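Local coordinates for uncharacterized protein (Legionella longbeachae NSW150, PDB 4JZA) that probably hydrolyses the 3-phosphate of phosphatidylinositol 3-phosphate as a bacterial phosphoinositide phosphatase, with a likely role in lipid metabolism during the interaction with the host, at residues Glu165-Tyr170 and Ala349-His354; Ala370-Ser375 and Gly544-Ser549; Ser406-Leu411 and Glu457-Leu462; Ile413-Ile418 and Asp555-Glu560; Asp506-Val511 and Ser532-Leu537. One frame throughout, in Å; residues are numbered along the deposited sequence.

Contact 1. Residues Glu165-Tyr170 and Ala349-His354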
# COMPACT_ATOMS: atom_id res chain seq x y z
N GLU A 165 -0.71 -2.10 21.65
CA GLU A 165 -0.00 -3.36 21.58
C GLU A 165 -0.40 -3.98 20.26
O GLU A 165 -1.57 -4.15 19.97
CB GLU A 165 -0.33 -4.25 22.83
CG GLU A 165 0.47 -3.83 24.10
CD GLU A 165 -0.07 -4.27 25.47
OE1 GLU A 165 -1.30 -4.27 25.74
OE2 GLU A 165 0.77 -4.55 26.35
N SER A 166 0.59 -4.22 19.43
CA SER A 166 0.42 -4.97 18.20
C SER A 166 0.07 -6.44 18.48
O SER A 166 0.64 -7.08 19.42
CB SER A 166 1.74 -4.97 17.44
OG SER A 166 1.57 -5.40 16.11
N LEU A 167 -0.81 -6.98 17.64
CA LEU A 167 -1.41 -8.26 17.87
C LEU A 167 -1.22 -9.18 16.67
O LEU A 167 -1.45 -8.79 15.56
CB LEU A 167 -2.92 -8.07 18.12
CG LEU A 167 -3.32 -7.36 19.41
CD1 LEU A 167 -4.81 -7.17 19.46
CD2 LEU A 167 -2.88 -8.14 20.62
N PRO A 168 -0.82 -10.44 16.90
CA PRO A 168 -0.59 -11.23 15.69
C PRO A 168 -1.87 -11.46 14.99
O PRO A 168 -2.84 -11.78 15.66
CB PRO A 168 -0.06 -12.53 16.24
CG PRO A 168 -0.20 -12.45 17.74
CD PRO A 168 -0.15 -11.02 18.08
N PRO A 169 -1.92 -11.20 13.68
CA PRO A 169 -3.16 -11.28 12.93
C PRO A 169 -3.42 -12.61 12.26
O PRO A 169 -4.49 -12.79 11.69
CB PRO A 169 -2.96 -10.23 11.88
CG PRO A 169 -1.48 -10.26 11.62
CD PRO A 169 -0.87 -10.50 12.93
N TYR A 170 -2.43 -13.51 12.28
CA TYR A 170 -2.59 -14.84 11.66
C TYR A 170 -3.53 -15.75 12.45
O TYR A 170 -3.75 -15.55 13.62
CB TYR A 170 -1.25 -15.54 11.47
CG TYR A 170 -0.37 -15.52 12.68
CD1 TYR A 170 -0.58 -16.40 13.71
CD2 TYR A 170 0.69 -14.64 12.77
CE1 TYR A 170 0.25 -16.39 14.83
CE2 TYR A 170 1.50 -14.60 13.87
CZ TYR A 170 1.28 -15.49 14.90
OH TYR A 170 2.09 -15.44 15.99
N ALA A 349 -5.33 -5.93 9.20
CA ALA A 349 -4.23 -5.01 9.07
C ALA A 349 -4.32 -4.04 10.17
O ALA A 349 -5.42 -3.75 10.66
CB ALA A 349 -4.28 -4.28 7.75
N ASN A 350 -3.15 -3.53 10.53
CA ASN A 350 -3.04 -2.50 11.54
C ASN A 350 -3.79 -2.91 12.78
O ASN A 350 -4.47 -2.08 13.38
CB ASN A 350 -3.55 -1.16 10.99
CG ASN A 350 -3.10 0.04 11.81
OD1 ASN A 350 -2.18 -0.02 12.66
ND2 ASN A 350 -3.75 1.16 11.57
N TYR A 351 -3.64 -4.19 13.17
CA TYR A 351 -4.40 -4.79 14.24
C TYR A 351 -3.70 -4.62 15.57
O TYR A 351 -2.55 -5.00 15.71
CB TYR A 351 -4.62 -6.26 13.95
CG TYR A 351 -5.43 -7.06 14.99
CD1 TYR A 351 -6.68 -6.61 15.47
CD2 TYR A 351 -4.98 -8.31 15.44
CE1 TYR A 351 -7.43 -7.36 16.35
CE2 TYR A 351 -5.73 -9.07 16.32
CZ TYR A 351 -6.96 -8.60 16.79
OH TYR A 351 -7.67 -9.36 17.72
N ALA A 352 -4.39 -4.06 16.55
CA ALA A 352 -3.73 -3.68 17.79
C ALA A 352 -4.75 -3.52 18.85
O ALA A 352 -5.96 -3.40 18.54
CB ALA A 352 -2.96 -2.39 17.63
N ALA A 353 -4.27 -3.48 20.10
CA ALA A 353 -5.12 -3.18 21.22
C ALA A 353 -4.65 -1.93 21.91
O ALA A 353 -3.50 -1.85 22.32
CB ALA A 353 -5.12 -4.33 22.20
N HIS A 354 -5.58 -0.98 22.07
CA HIS A 354 -5.31 0.34 22.64
C HIS A 354 -5.82 0.34 24.04
O HIS A 354 -6.96 -0.06 24.28
CB HIS A 354 -6.00 1.50 21.85
CG HIS A 354 -5.67 2.85 22.39
ND1 HIS A 354 -6.52 3.54 23.21
CD2 HIS A 354 -4.53 3.59 22.32
CE1 HIS A 354 -5.94 4.66 23.61
NE2 HIS A 354 -4.73 4.72 23.07
O HOH W 1 -3.11 -2.18 25.39

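Contact 2. Residues Ala370-Ser375 and Gly544-Ser549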
# COMPACT_ATOMS: atom_id res chain seq x y z
N ALA A 370 -9.88 -0.77 30.06
CA ALA A 370 -9.59 -2.06 29.39
C ALA A 370 -8.98 -1.84 27.96
O ALA A 370 -8.92 -0.71 27.43
CB ALA A 370 -10.87 -2.90 29.26
N LYS A 371 -8.53 -2.95 27.40
CA LYS A 371 -8.09 -3.05 26.02
C LYS A 371 -9.23 -2.75 25.06
O LYS A 371 -10.33 -3.26 25.25
CB LYS A 371 -7.44 -4.41 25.76
CG LYS A 371 -6.05 -4.40 26.35
CD LYS A 371 -5.32 -5.72 26.33
CE LYS A 371 -4.08 -5.58 27.21
NZ LYS A 371 -2.96 -6.46 26.74
N ARG A 372 -8.97 -1.83 24.12
CA ARG A 372 -9.90 -1.49 23.06
C ARG A 372 -9.16 -1.83 21.77
O ARG A 372 -8.04 -1.38 21.54
CB ARG A 372 -10.31 -0.01 23.12
CG ARG A 372 -11.16 0.32 24.35
CD ARG A 372 -10.57 1.44 25.19
NE ARG A 372 -10.63 2.69 24.48
CZ ARG A 372 -9.85 3.74 24.72
NH1 ARG A 372 -8.93 3.72 25.67
NH2 ARG A 372 -10.01 4.84 23.99
N TYR A 373 -9.80 -2.63 20.94
CA TYR A 373 -9.16 -3.21 19.77
C TYR A 373 -9.43 -2.46 18.48
O TYR A 373 -10.53 -2.00 18.23
CB TYR A 373 -9.52 -4.69 19.65
CG TYR A 373 -9.14 -5.50 20.86
CD1 TYR A 373 -9.94 -5.50 21.99
CD2 TYR A 373 -7.98 -6.24 20.89
CE1 TYR A 373 -9.60 -6.23 23.11
CE2 TYR A 373 -7.63 -6.97 22.01
CZ TYR A 373 -8.45 -6.95 23.11
OH TYR A 373 -8.11 -7.67 24.23
N ARG A 374 -8.38 -2.31 17.67
CA ARG A 374 -8.44 -1.53 16.45
C ARG A 374 -7.86 -2.30 15.28
O ARG A 374 -6.96 -3.11 15.46
CB ARG A 374 -7.64 -0.24 16.64
CG ARG A 374 -6.29 -0.48 17.27
CD ARG A 374 -5.58 0.82 17.59
NE ARG A 374 -5.73 1.79 16.52
CZ ARG A 374 -5.07 2.93 16.46
NH1 ARG A 374 -4.22 3.25 17.41
NH2 ARG A 374 -5.27 3.76 15.46
N SER A 375 -8.38 -2.06 14.09
CA SER A 375 -7.87 -2.66 12.88
C SER A 375 -8.32 -1.86 11.67
O SER A 375 -9.12 -0.96 11.79
CB SER A 375 -8.31 -4.12 12.75
OG SER A 375 -9.55 -4.23 12.08
N GLY A 544 -18.28 -5.36 27.90
CA GLY A 544 -18.29 -6.03 26.59
C GLY A 544 -16.96 -5.83 25.85
O GLY A 544 -16.00 -5.21 26.37
N HIS A 545 -16.92 -6.37 24.64
CA HIS A 545 -15.74 -6.30 23.79
C HIS A 545 -15.78 -5.06 22.91
O HIS A 545 -16.72 -4.87 22.13
CB HIS A 545 -15.69 -7.55 22.92
CG HIS A 545 -14.51 -7.59 22.00
ND1 HIS A 545 -13.22 -7.54 22.41
CD2 HIS A 545 -14.44 -7.69 20.67
CE1 HIS A 545 -12.40 -7.61 21.38
NE2 HIS A 545 -13.12 -7.73 20.31
N SER A 546 -14.76 -4.23 23.04
CA SER A 546 -14.64 -2.95 22.30
C SER A 546 -13.80 -3.09 21.04
O SER A 546 -12.62 -3.32 21.11
CB SER A 546 -14.01 -1.89 23.21
OG SER A 546 -13.59 -0.80 22.44
N TYR A 547 -14.44 -3.02 19.88
CA TYR A 547 -13.75 -3.06 18.60
C TYR A 547 -14.29 -1.98 17.69
O TYR A 547 -15.51 -1.68 17.68
CB TYR A 547 -13.84 -4.44 17.89
CG TYR A 547 -13.31 -4.38 16.46
CD1 TYR A 547 -11.92 -4.35 16.20
CD2 TYR A 547 -14.17 -4.26 15.40
CE1 TYR A 547 -11.41 -4.26 14.89
CE2 TYR A 547 -13.69 -4.16 14.11
CZ TYR A 547 -12.30 -4.15 13.85
OH TYR A 547 -11.85 -4.01 12.55
N GLY A 548 -13.39 -1.41 16.88
CA GLY A 548 -13.81 -0.49 15.83
C GLY A 548 -12.75 -0.27 14.79
O GLY A 548 -11.61 -0.69 14.94
N SER A 549 -13.17 0.34 13.68
CA SER A 549 -12.27 0.73 12.63
C SER A 549 -12.81 1.92 11.88
O SER A 549 -14.01 2.19 11.92
CB SER A 549 -12.11 -0.41 11.65
OG SER A 549 -13.31 -0.57 10.95
O HOH W 2 -12.86 -4.58 25.13
O HOH W 3 -12.53 -0.23 19.87

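Contact 3. Residues Ser406-Leu411 and Glu457-Leu462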
# COMPACT_ATOMS: atom_id res chain seq x y z
N SER A 406 -13.25 -11.26 22.43
CA SER A 406 -14.58 -11.31 22.97
C SER A 406 -14.86 -12.72 23.50
O SER A 406 -14.08 -13.65 23.24
CB SER A 406 -15.58 -10.99 21.87
OG SER A 406 -15.65 -12.01 20.90
N LYS A 407 -15.95 -12.85 24.25
CA LYS A 407 -16.53 -14.17 24.59
C LYS A 407 -17.91 -14.18 23.92
O LYS A 407 -18.54 -13.12 23.79
CB LYS A 407 -16.62 -14.41 26.09
CG LYS A 407 -15.34 -14.21 26.91
CD LYS A 407 -14.84 -12.75 26.83
CE LYS A 407 -14.20 -12.21 28.10
NZ LYS A 407 -12.78 -12.64 28.23
N ASN A 408 -18.34 -15.35 23.47
CA ASN A 408 -19.51 -15.46 22.56
C ASN A 408 -20.87 -15.16 23.21
O ASN A 408 -21.88 -15.03 22.50
CB ASN A 408 -19.54 -16.83 21.88
CG ASN A 408 -18.66 -16.89 20.66
OD1 ASN A 408 -18.16 -15.87 20.19
ND2 ASN A 408 -18.46 -18.08 20.13
N ASP A 409 -20.85 -15.04 24.54
CA ASP A 409 -21.99 -14.72 25.40
C ASP A 409 -22.03 -13.24 25.84
O ASP A 409 -23.06 -12.75 26.29
CB ASP A 409 -21.91 -15.59 26.67
CG ASP A 409 -20.45 -15.86 27.09
OD1 ASP A 409 -19.69 -16.47 26.28
OD2 ASP A 409 -20.03 -15.45 28.20
N GLN A 410 -20.89 -12.55 25.73
CA GLN A 410 -20.76 -11.17 26.17
C GLN A 410 -20.94 -10.22 25.04
O GLN A 410 -20.74 -10.57 23.90
CB GLN A 410 -19.44 -10.96 26.91
CG GLN A 410 -19.61 -11.35 28.38
CD GLN A 410 -18.32 -11.73 29.12
OE1 GLN A 410 -17.91 -12.90 29.16
NE2 GLN A 410 -17.71 -10.73 29.76
N LEU A 411 -21.38 -9.02 25.35
CA LEU A 411 -21.66 -8.01 24.34
C LEU A 411 -20.43 -7.61 23.58
O LEU A 411 -19.30 -7.60 24.12
CB LEU A 411 -22.18 -6.75 24.98
CG LEU A 411 -23.67 -6.54 25.04
CD1 LEU A 411 -23.84 -5.05 25.32
CD2 LEU A 411 -24.35 -6.97 23.75
N GLU A 457 -25.17 -16.92 13.91
CA GLU A 457 -25.20 -18.21 14.62
C GLU A 457 -24.20 -18.28 15.75
O GLU A 457 -24.48 -18.83 16.78
CB GLU A 457 -24.89 -19.36 13.65
CG GLU A 457 -25.83 -19.54 12.45
CD GLU A 457 -27.21 -20.04 12.85
OE1 GLU A 457 -27.87 -19.38 13.70
OE2 GLU A 457 -27.64 -21.09 12.33
N THR A 458 -23.00 -17.78 15.53
CA THR A 458 -21.90 -17.96 16.46
C THR A 458 -21.88 -16.93 17.58
O THR A 458 -21.47 -17.23 18.70
CB THR A 458 -20.58 -17.87 15.68
OG1 THR A 458 -20.62 -18.86 14.63
CG2 THR A 458 -19.31 -18.06 16.59
N GLN A 459 -22.32 -15.72 17.27
CA GLN A 459 -22.11 -14.56 18.16
C GLN A 459 -22.98 -13.41 17.70
O GLN A 459 -23.07 -13.11 16.50
CB GLN A 459 -20.65 -14.16 18.08
CG GLN A 459 -20.25 -12.88 18.76
CD GLN A 459 -18.74 -12.77 18.83
OE1 GLN A 459 -18.06 -13.14 17.88
NE2 GLN A 459 -18.21 -12.29 19.94
N SER A 460 -23.63 -12.76 18.62
CA SER A 460 -24.41 -11.64 18.17
C SER A 460 -23.54 -10.40 18.41
O SER A 460 -22.83 -10.29 19.44
CB SER A 460 -25.76 -11.60 18.84
OG SER A 460 -25.81 -10.46 19.60
N ILE A 461 -23.58 -9.50 17.43
CA ILE A 461 -22.69 -8.33 17.41
C ILE A 461 -23.48 -7.05 17.17
O ILE A 461 -24.32 -6.97 16.25
CB ILE A 461 -21.63 -8.47 16.29
CG1 ILE A 461 -20.70 -9.64 16.60
CG2 ILE A 461 -20.81 -7.18 16.12
CD1 ILE A 461 -19.85 -10.09 15.42
N LEU A 462 -23.21 -6.04 18.00
CA LEU A 462 -23.77 -4.70 17.78
C LEU A 462 -22.97 -3.94 16.72
O LEU A 462 -21.75 -3.86 16.76
CB LEU A 462 -23.83 -3.91 19.09
CG LEU A 462 -24.78 -4.47 20.15
CD1 LEU A 462 -24.49 -3.86 21.51
CD2 LEU A 462 -26.20 -4.18 19.70

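Contact 4. Residues Ile413-Ile418 and Asp555-Glu560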
# COMPACT_ATOMS: atom_id res chain seq x y z
N ILE A 413 -19.17 -4.91 20.27
CA ILE A 413 -19.49 -3.88 19.29
C ILE A 413 -18.53 -3.91 18.13
O ILE A 413 -17.34 -4.19 18.29
CB ILE A 413 -19.53 -2.50 19.93
CG1 ILE A 413 -20.13 -1.50 18.95
CG2 ILE A 413 -18.15 -2.07 20.41
CD1 ILE A 413 -20.64 -0.27 19.64
N LEU A 414 -19.08 -3.69 16.93
CA LEU A 414 -18.29 -3.40 15.71
C LEU A 414 -18.58 -1.97 15.28
O LEU A 414 -19.54 -1.69 14.56
CB LEU A 414 -18.67 -4.35 14.59
CG LEU A 414 -17.71 -4.57 13.41
CD1 LEU A 414 -18.26 -5.60 12.42
CD2 LEU A 414 -17.43 -3.26 12.73
N GLN A 415 -17.77 -1.05 15.77
CA GLN A 415 -18.00 0.36 15.52
C GLN A 415 -17.16 0.84 14.35
O GLN A 415 -15.95 0.86 14.42
CB GLN A 415 -17.66 1.16 16.77
CG GLN A 415 -18.21 2.56 16.77
CD GLN A 415 -17.60 3.41 17.85
OE1 GLN A 415 -16.39 3.55 17.93
NE2 GLN A 415 -18.44 3.98 18.69
N THR A 416 -17.82 1.21 13.27
CA THR A 416 -17.11 1.65 12.09
C THR A 416 -17.29 3.13 11.85
O THR A 416 -18.38 3.67 11.98
CB THR A 416 -17.57 0.90 10.83
OG1 THR A 416 -18.94 1.22 10.55
CG2 THR A 416 -17.45 -0.59 11.03
N LEU A 417 -16.19 3.79 11.51
CA LEU A 417 -16.21 5.20 11.22
C LEU A 417 -15.97 5.43 9.74
O LEU A 417 -14.90 5.87 9.35
CB LEU A 417 -15.16 5.91 12.05
CG LEU A 417 -15.31 5.69 13.55
CD1 LEU A 417 -14.16 6.27 14.34
CD2 LEU A 417 -16.64 6.24 14.05
N ILE A 418 -16.96 5.13 8.92
CA ILE A 418 -16.83 5.30 7.48
C ILE A 418 -18.06 5.98 6.90
O ILE A 418 -19.10 6.05 7.54
CB ILE A 418 -16.56 3.97 6.76
CG1 ILE A 418 -17.83 3.14 6.66
CG2 ILE A 418 -15.47 3.20 7.47
CD1 ILE A 418 -17.59 1.79 6.04
N ASP A 555 -6.89 6.73 11.15
CA ASP A 555 -7.31 8.12 11.05
C ASP A 555 -8.49 8.52 11.91
O ASP A 555 -8.31 9.06 12.99
CB ASP A 555 -7.49 8.50 9.59
CG ASP A 555 -6.22 8.35 8.80
OD1 ASP A 555 -5.19 8.87 9.25
OD2 ASP A 555 -6.23 7.72 7.74
N ARG A 556 -9.70 8.24 11.46
CA ARG A 556 -10.87 8.56 12.24
C ARG A 556 -10.82 7.78 13.54
O ARG A 556 -11.20 8.28 14.59
CB ARG A 556 -12.14 8.29 11.46
CG ARG A 556 -12.53 9.45 10.57
CD ARG A 556 -13.90 9.26 9.97
NE ARG A 556 -14.95 9.48 10.95
CZ ARG A 556 -16.24 9.32 10.70
NH1 ARG A 556 -16.64 8.95 9.51
NH2 ARG A 556 -17.12 9.53 11.65
N LYS A 557 -10.36 6.55 13.45
CA LYS A 557 -10.23 5.68 14.60
C LYS A 557 -9.25 6.24 15.62
O LYS A 557 -9.47 6.12 16.82
CB LYS A 557 -9.78 4.30 14.15
CG LYS A 557 -9.75 3.27 15.26
CD LYS A 557 -11.12 3.09 15.87
CE LYS A 557 -11.06 2.20 17.08
NZ LYS A 557 -12.34 2.21 17.83
N ALA A 558 -8.16 6.82 15.15
CA ALA A 558 -7.19 7.44 16.03
C ALA A 558 -7.82 8.60 16.77
O ALA A 558 -7.55 8.83 17.93
CB ALA A 558 -5.99 7.91 15.25
N ILE A 559 -8.65 9.36 16.07
CA ILE A 559 -9.36 10.48 16.67
C ILE A 559 -10.34 10.04 17.76
O ILE A 559 -10.46 10.69 18.78
CB ILE A 559 -10.01 11.36 15.60
CG1 ILE A 559 -8.94 12.16 14.87
CG2 ILE A 559 -11.02 12.32 16.20
CD1 ILE A 559 -9.36 12.60 13.49
N GLU A 560 -11.04 8.93 17.53
CA GLU A 560 -11.96 8.41 18.52
C GLU A 560 -11.22 7.99 19.78
O GLU A 560 -11.67 8.24 20.88
CB GLU A 560 -12.70 7.20 17.98
CG GLU A 560 -13.65 6.56 18.98
CD GLU A 560 -13.04 5.38 19.72
OE1 GLU A 560 -12.45 4.51 19.08
OE2 GLU A 560 -13.18 5.31 20.96

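Contact 5. Residues Asp506-Val511 and Ser532-Leu537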
# COMPACT_ATOMS: atom_id res chain seq x y z
N ASP A 506 -28.22 8.23 29.40
CA ASP A 506 -28.95 9.50 29.32
C ASP A 506 -28.23 10.43 28.34
O ASP A 506 -28.84 10.99 27.43
CB ASP A 506 -29.07 10.18 30.70
CG ASP A 506 -29.94 9.39 31.69
OD1 ASP A 506 -30.89 8.71 31.23
OD2 ASP A 506 -29.66 9.42 32.92
N GLN A 507 -26.93 10.58 28.56
CA GLN A 507 -26.09 11.39 27.70
C GLN A 507 -26.15 10.97 26.23
O GLN A 507 -26.31 11.81 25.36
CB GLN A 507 -24.64 11.34 28.21
CG GLN A 507 -24.35 12.42 29.20
CD GLN A 507 -24.83 13.79 28.67
OE1 GLN A 507 -25.46 14.54 29.39
NE2 GLN A 507 -24.54 14.09 27.40
N TYR A 508 -26.03 9.68 25.95
CA TYR A 508 -26.07 9.18 24.58
C TYR A 508 -27.40 9.49 23.91
O TYR A 508 -27.43 9.85 22.75
CB TYR A 508 -25.83 7.68 24.57
CG TYR A 508 -25.76 7.02 23.19
CD1 TYR A 508 -24.70 7.24 22.34
CD2 TYR A 508 -26.75 6.15 22.77
CE1 TYR A 508 -24.64 6.65 21.10
CE2 TYR A 508 -26.69 5.54 21.54
CZ TYR A 508 -25.62 5.78 20.70
OH TYR A 508 -25.53 5.17 19.47
N GLN A 509 -28.51 9.31 24.64
CA GLN A 509 -29.83 9.66 24.13
C GLN A 509 -29.85 11.14 23.77
O GLN A 509 -30.34 11.54 22.72
CB GLN A 509 -30.85 9.40 25.22
CG GLN A 509 -32.28 9.72 24.85
CD GLN A 509 -33.02 8.46 24.46
OE1 GLN A 509 -33.28 7.59 25.32
NE2 GLN A 509 -33.36 8.35 23.16
N SER A 510 -29.31 11.95 24.68
CA SER A 510 -29.33 13.42 24.52
C SER A 510 -28.52 13.94 23.32
O SER A 510 -28.95 14.79 22.56
CB SER A 510 -28.79 14.06 25.80
OG SER A 510 -28.72 15.46 25.66
N VAL A 511 -27.32 13.43 23.17
CA VAL A 511 -26.48 13.80 22.06
C VAL A 511 -27.11 13.33 20.74
O VAL A 511 -27.20 14.08 19.78
CB VAL A 511 -25.07 13.22 22.28
CG1 VAL A 511 -24.22 13.48 21.08
CG2 VAL A 511 -24.43 13.87 23.51
N SER A 532 -19.58 8.44 19.19
CA SER A 532 -18.72 7.27 19.06
C SER A 532 -18.07 6.94 20.42
O SER A 532 -18.00 5.78 20.83
CB SER A 532 -17.73 7.38 17.86
OG SER A 532 -16.66 8.27 18.10
N SER A 533 -17.70 7.96 21.19
CA SER A 533 -17.05 7.74 22.49
C SER A 533 -18.02 7.14 23.47
O SER A 533 -17.64 6.26 24.24
CB SER A 533 -16.44 9.03 23.07
OG SER A 533 -15.20 9.37 22.47
N LEU A 534 -19.28 7.59 23.45
CA LEU A 534 -20.28 7.10 24.44
C LEU A 534 -20.60 5.62 24.19
O LEU A 534 -20.55 4.84 25.11
CB LEU A 534 -21.54 7.98 24.47
CG LEU A 534 -21.30 9.37 25.08
CD1 LEU A 534 -22.47 10.27 24.79
CD2 LEU A 534 -21.04 9.34 26.58
N GLU A 535 -20.82 5.24 22.94
CA GLU A 535 -20.96 3.85 22.57
C GLU A 535 -19.83 3.02 23.14
O GLU A 535 -20.08 1.94 23.66
CB GLU A 535 -20.97 3.69 21.08
CG GLU A 535 -22.21 4.27 20.44
CD GLU A 535 -22.19 4.24 18.91
OE1 GLU A 535 -21.24 3.71 18.25
OE2 GLU A 535 -23.18 4.79 18.37
N GLN A 536 -18.59 3.51 23.07
CA GLN A 536 -17.45 2.72 23.56
C GLN A 536 -17.49 2.69 25.05
O GLN A 536 -17.13 1.69 25.65
CB GLN A 536 -16.10 3.27 23.14
CG GLN A 536 -15.84 3.26 21.66
CD GLN A 536 -15.42 1.94 21.15
OE1 GLN A 536 -15.18 1.02 21.94
NE2 GLN A 536 -15.34 1.81 19.83
N LEU A 537 -17.86 3.80 25.65
CA LEU A 537 -17.87 3.88 27.11
C LEU A 537 -18.99 2.99 27.66
O LEU A 537 -18.82 2.33 28.67
CB LEU A 537 -18.02 5.31 27.58
CG LEU A 537 -16.74 6.17 27.43
CD1 LEU A 537 -17.11 7.61 27.70
CD2 LEU A 537 -15.53 5.77 28.30

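Contact 1. Residues Glu165-Tyr170 and Ala349-His354
Leu167 lies against one face of the Tyr351 ring and forms the tight half of this contact. Its CD1 makes a CH-pi contact 3.9 Å from the ring centroid of Tyr351, while Leu167 CB touches Tyr351 CD2. CG of Tyr351 stands anti to the backbone N (chi1 -180°), which carries the ring back alongside residues 167-169; its OH goes on to Glu404. Leu167 CD1 also reaches Ala353 CB. Beneath these side chains Glu165 and Ala353 form a hydrogen-bonded antiparallel pair, with Glu165 N to Ala353 O 2.9 Å and Ala353 N to Glu165 O 2.8 Å, and Leu167 N adds a longer bond to Tyr351 O (3.3 Å). The looser side is at Glu165, where a water donates to both Glu165 OE1 and Ala353 O; the carboxylate is also salt-bridged to Arg26 and Lys371. Pro168 turns outward to solvent. Such pairing is that of neighbouring antiparallel strands, 159-166 and 352-359, at the middle of a mixed sheet.

Contact 2. Residues Ala370-Ser375 and Gly544-Ser549
Tyr373 and Tyr547 are a bridge pair of two adjacent parallel strands, 365-374 and 545-549, inside the mixed sheet of an alpha/beta domain. The short strand segments run 4.8 Å apart with their directions 27° from parallel. Tyr373 is gripped through both backbone polar atoms: its N donates to Ser546 O (2.9 Å, nearly straight), and its O accepts from Gly548 N at 3.2 Å. A water also donates to Tyr373 O and to Ser546 OG, bridging the strands, and the serine hydroxyl bonds Gln536 of helix 524-542 as well; another water links Lys371 O with Ser546 N. On the face carrying the two tyrosines, the Tyr373 and His545 rings meet obliquely, planes 41° apart, with Tyr373 CD1 3.3 Å from His545 CE1. His545 NE2 is tied to Val402 O, which helps to fix that ring, and Tyr405 lies nearly parallel to the Tyr373 ring. Tyr547, with CG anti to its N (chi1 171°), sends its ring along the neighbouring strand, where CD1 packs near Tyr373 CB and the hydroxyl meets Ser375 OG in a hydrogen bond too short to be trusted. On the other face Arg374 reaches Asp164. Strand 545-549 leads into the CX5R signature ending at Arg556, an arrangement consistent with the central strand and phosphate-binding loop of cysteine-based phosphatases.

Contact 3. Residues Ser406-Leu411 and Glu457-Leu462
Gln459 and Asn408 meet across this surface contact and bury similar areas in it, with Leu411 next. The Gln459 chain is extended, CG anti to the backbone N (chi1 172°), and so its amide spans the gap to residues 406-411. There NE2 donates to Ser406 OG at 2.7 Å; the bond is fairly straight, 156° at the hydrogen, and the hydroxyl oxygen lies almost in the plane of the amide. Ser406 OG is also bonded to Met403 O, so this one hydroxyl ties the glutamine to the segment that follows helix 388-402. Asn408 comes across the Gln459 side chain at about a right angle. Its OD1 lies 3.4 Å from Gln459 CD, with the two amide planes 68° apart, which is contact by proximity and not by bonding. The other end of the Asn408 amide rests beside Thr458: ND2 is 3.6 Å from Thr458 CG2, and its approach to Thr458 O is too poorly angled for a hydrogen bond. Asn408 is held out toward its partners by the type I turn from Lys407 to Gln410, closed by Gln410 N to Lys407 O. Further along, Leu411 CD2 meets Leu462 CD1 at 3.8 Å, and both leucines touch Thr490 of helix 482-492. The two loops enter the neighbouring parallel strands 412-416 and 462-465, joined by a crossover that includes helix 441-454.

Contact 4. Residues Ile413-Ile418 and Asp555-Glu560
Leu417, in the C-terminal part of segment 413-418, comes nearest to Arg556 in the first turn of helix 556-574 (CA to CA 6.4 Å). The backbones do not meet, and side chains reach across, partly onto the opposing backbone. Leu417 CB sits over one face of the Arg556 guanidinium, 3.7 Å above its plane and toward the rim, the arginine chain bending at chi3 (74°) to bring it there. Arg556 NH1 approaches Leu417 O at 3.5 Å without bonding, while Leu417 CD1 continues over the helix backbone to Glu560 CB at 4.0 Å. On the helix, Lys557 NZ and Glu560 OE1 form a salt bridge of 2.6 Å. Gln415 faces this pair loosely and bonds Gln536, Ser532 and Glu535 of helix 524-542. Arg556 closes a CX5R sequence starting at Cys550, the signature of cysteine-based phosphatases, and so probably lines the phosphate site. The contact lies beside the C-terminal part of strand 412-416, between the start of helix 556-574, helix 524-542 and Tyr625 of helix 622-625.

Contact 5. Residues Asp506-Val511 and Ser532-Leu537
The polar part of the contact is a single hydrogen bond from Tyr508 OH to Glu535 OE2, 2.6 Å long. The oxygen is met on its anti side, 18° out of the carboxylate plane, and the tyrosine ring and carboxylate are turned well out of parallel. Ser484 OG also bonds the tyrosine hydroxyl. The other carboxylate oxygen, Glu535 OE1, takes hydrogen bonds from Gln415 and His466, so the rotation of the carboxylate is probably fixed.

The apolar part centres on Leu534. Tyr508 has CG anti to its backbone N (chi1 -177°), which sends its ring toward the other helix and past the leucine, with CD1 3.9 Å from Leu534 CB. Leu534 CD1 inserts against the opposing helix itself, 3.8 Å from Tyr508 CA, and is flanked by Gln507 CB. Leu534 CD1 also lies 4.3 Å from Val511 CG2. Glu535 CG adds an oblique contact to the ring at Tyr508 CE1.

Helices 501-513 and 524-542 follow one another in the chain, and the axes of segments 506-511 and 532-537 come within 9.8 Å, their directions 156° apart. Tyr508 also packs on Leu488 of helix 482-492, while the far side of helix 524-542 rests on helix 556-574 through Ser533 and Gln536.

Overall arrangement
Contacts 1 and 2 share the middle of the mixed sheet: the first is antiparallel and partly open to solvent, the second parallel and buried, and backbone bonds between residues 352-354 and 372-374 join them. Contacts 2 and 4 meet through strand 545-549, which pairs with strand 412-416 by Ser549-Gln415 and Ser549-Leu417 bonds. Contact 3 is the surface member, relying on side-chain amides at the loops that enter strands 412-416 and 462-465, at one edge of the sheet. Contacts 4 and 5 are buried and dominated by side chains, one strand to helix and the other helix to helix; Gln415 and Gln536 bond between them, and Gln536 also bonds Ser546 of contact 2.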